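Local coordinates for protein maquette-3 (Escherichia coli, PDB 6Z0C) that is an artificial four-helix bundle, apparently designed to test buried networks of charged residues within a hydrophobic core, at residues Glu137-Leu142 / Lys160-Val165. Residues are numbered along the deposited sequence; the frame is centred on the assembly and turned at random.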
loop_
_atom_site.group_PDB
_atom_site.type_symbol
_atom_site.label_atom_id
_atom_site.label_comp_id
_atom_site.label_asym_id
_atom_site.label_seq_id
_atom_site.Cartn_x
_atom_site.Cartn_y
_atom_site.Cartn_z
ATOM N N GLU A 137 14.450 -0.676 -8.818
ATOM C CA GLU A 137 15.831 -1.150 -8.528
ATOM C C GLU A 137 16.534 -1.545 -9.832
ATOM O O GLU A 137 17.733 -1.235 -9.967
ATOM C CB GLU A 137 15.807 -2.328 -7.555
ATOM C CG GLU A 137 15.437 -1.920 -6.148
ATOM C CD GLU A 137 15.385 -3.063 -5.153
ATOM O OE1 GLU A 137 15.791 -2.845 -4.003
ATOM O OE2 GLU A 137 14.931 -4.159 -5.528
ATOM N N LYS A 138 15.825 -2.217 -10.744
ATOM C CA LYS A 138 16.381 -2.656 -12.051
ATOM C C LYS A 138 16.731 -1.429 -12.895
ATOM O O LYS A 138 17.811 -1.420 -13.510
ATOM C CB LYS A 138 15.393 -3.538 -12.814
ATOM C CG LYS A 138 15.258 -4.956 -12.286
ATOM C CD LYS A 138 14.294 -5.785 -13.095
ATOM C CE LYS A 138 14.138 -7.189 -12.556
ATOM N NZ LYS A 138 12.912 -7.831 -13.083
ATOM N N PHE A 139 15.854 -0.425 -12.933
ATOM C CA PHE A 139 16.103 0.777 -13.761
ATOM C C PHE A 139 17.335 1.515 -13.225
ATOM O O PHE A 139 18.145 1.979 -14.044
ATOM C CB PHE A 139 14.900 1.718 -13.845
ATOM C CG PHE A 139 15.236 2.910 -14.698
ATOM C CD1 PHE A 139 15.535 2.740 -16.041
ATOM C CD2 PHE A 139 15.370 4.173 -14.146
ATOM C CE1 PHE A 139 15.902 3.821 -16.829
ATOM C CE2 PHE A 139 15.732 5.253 -14.937
ATOM C CZ PHE A 139 16.002 5.074 -16.274
ATOM N N ILE A 140 17.467 1.624 -11.902
ATOM C CA ILE A 140 18.627 2.299 -11.244
ATOM C C ILE A 140 19.925 1.606 -11.677
ATOM O O ILE A 140 20.887 2.322 -12.015
ATOM C CB ILE A 140 18.454 2.327 -9.715
ATOM C CG1 ILE A 140 17.504 3.461 -9.320
ATOM C CG2 ILE A 140 19.797 2.418 -9.002
ATOM C CD1 ILE A 140 17.459 3.742 -7.848
ATOM N N GLU A 141 19.952 0.271 -11.674
ATOM C CA GLU A 141 21.161 -0.510 -12.058
ATOM C C GLU A 141 21.490 -0.201 -13.527
ATOM O O GLU A 141 22.677 -0.041 -13.851
ATOM C CB GLU A 141 20.945 -1.992 -11.734
ATOM C CG GLU A 141 20.879 -2.248 -10.232
ATOM C CD GLU A 141 20.273 -3.564 -9.766
ATOM O OE1 GLU A 141 20.007 -4.442 -10.614
ATOM O OE2 GLU A 141 20.068 -3.707 -8.541
ATOM N N LEU A 142 20.465 -0.041 -14.368
ATOM C CA LEU A 142 20.614 0.303 -15.806
ATOM C C LEU A 142 21.078 1.759 -15.953
ATOM O O LEU A 142 22.002 2.016 -16.752
ATOM C CB LEU A 142 19.263 0.069 -16.488
ATOM C CG LEU A 142 19.285 -0.094 -18.003
ATOM C CD1 LEU A 142 20.309 -1.134 -18.436
ATOM C CD2 LEU A 142 17.903 -0.477 -18.497
ATOM N N LYS A 160 19.153 10.580 -8.448
ATOM C CA LYS A 160 18.839 11.107 -7.090
ATOM C C LYS A 160 17.336 10.969 -6.830
ATOM O O LYS A 160 16.964 10.495 -5.735
ATOM C CB LYS A 160 19.259 12.572 -6.948
ATOM C CG LYS A 160 20.745 12.818 -6.740
ATOM C CD LYS A 160 21.048 14.274 -6.445
ATOM C CE LYS A 160 22.529 14.580 -6.372
ATOM N NZ LYS A 160 22.775 16.002 -6.034
ATOM N N GLY A 161 16.512 11.372 -7.803
ATOM C CA GLY A 161 15.045 11.253 -7.741
ATOM C C GLY A 161 14.616 9.810 -7.538
ATOM O O GLY A 161 13.786 9.557 -6.640
ATOM N N LYS A 162 15.174 8.891 -8.333
ATOM C CA LYS A 162 14.810 7.450 -8.315
ATOM C C LYS A 162 15.181 6.846 -6.958
ATOM O O LYS A 162 14.394 6.034 -6.450
ATOM C CB LYS A 162 15.470 6.696 -9.471
ATOM C CG LYS A 162 14.813 6.899 -10.828
ATOM C CD LYS A 162 13.349 6.538 -10.831
ATOM C CE LYS A 162 12.810 6.213 -12.206
ATOM N NZ LYS A 162 11.374 5.864 -12.140
ATOM N N LEU A 163 16.321 7.244 -6.384
ATOM C CA LEU A 163 16.766 6.768 -5.047
ATOM C C LEU A 163 15.765 7.213 -3.968
ATOM O O LEU A 163 15.495 6.406 -3.050
ATOM C CB LEU A 163 18.184 7.277 -4.775
ATOM C CG LEU A 163 19.279 6.618 -5.615
ATOM C CD1 LEU A 163 20.601 7.346 -5.456
ATOM C CD2 LEU A 163 19.438 5.148 -5.254
ATOM N N GLN A 164 15.209 8.425 -4.078
ATOM C CA GLN A 164 14.180 8.946 -3.133
ATOM C C GLN A 164 12.874 8.163 -3.320
ATOM O O GLN A 164 12.239 7.836 -2.298
ATOM C CB GLN A 164 13.955 10.450 -3.319
ATOM C CG GLN A 164 12.743 10.989 -2.569
ATOM C CD GLN A 164 12.818 10.771 -1.076
ATOM O OE1 GLN A 164 13.894 10.722 -0.487
ATOM N NE2 GLN A 164 11.661 10.649 -0.446
ATOM N N VAL A 165 12.484 7.886 -4.569
ATOM C CA VAL A 165 11.267 7.085 -4.905
ATOM C C VAL A 165 11.360 5.728 -4.200
ATOM O O VAL A 165 10.358 5.299 -3.601
ATOM C CB VAL A 165 11.086 6.908 -6.425
ATOM C CG1 VAL A 165 10.184 5.727 -6.761
ATOM C CG2 VAL A 165 10.549 8.172 -7.071
#
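Ile140 and Lys162 meet where two antiparallel helices of the designed bundle come together, and they illustrate how a lysine can be built into a core: its methylenes pack as hydrocarbon while its charge is paired. The axes of segments 137-142 and 160-165 come within 10.3 Å of each other, with an angle of 157° between their N-to-C directions, and the CA atoms of Ile140 and Lys162 lie 7.0 Å apart. Ile140 CG1 rests against Lys162 CB at 3.8 Å. The extended CG1 branch of Ile140 carries its CD1 on to Leu163 CD2, 3.6 Å away; the two side chains cross at about a right angle on the more exposed flank. Lys162 departs the other way: a bend about the CB-CG bond (chi2 -56°) turns CD, and CE after it, toward Phe139, and Lys162 CE reaches Phe139 CD2 at 3.8 Å. That approach to the ring is oblique, by a methylene rather than by the ammonium group. With CG anti to the backbone N (chi1 180°), the Phe139 ring is carried beside the lysine chain. Beyond CE, Lys162 NZ makes salt bridges to Glu65 and Glu136, so the buried amine has two carboxylate partners, which would probably favour its charged form. The site joins helix 105-144 to helix 152-194; Phe139 and Lys162 both touch Gln61 of helix 52-99, and Lys162 also reaches Ile38 of helix 4-48, bringing all four helices together around the lysine.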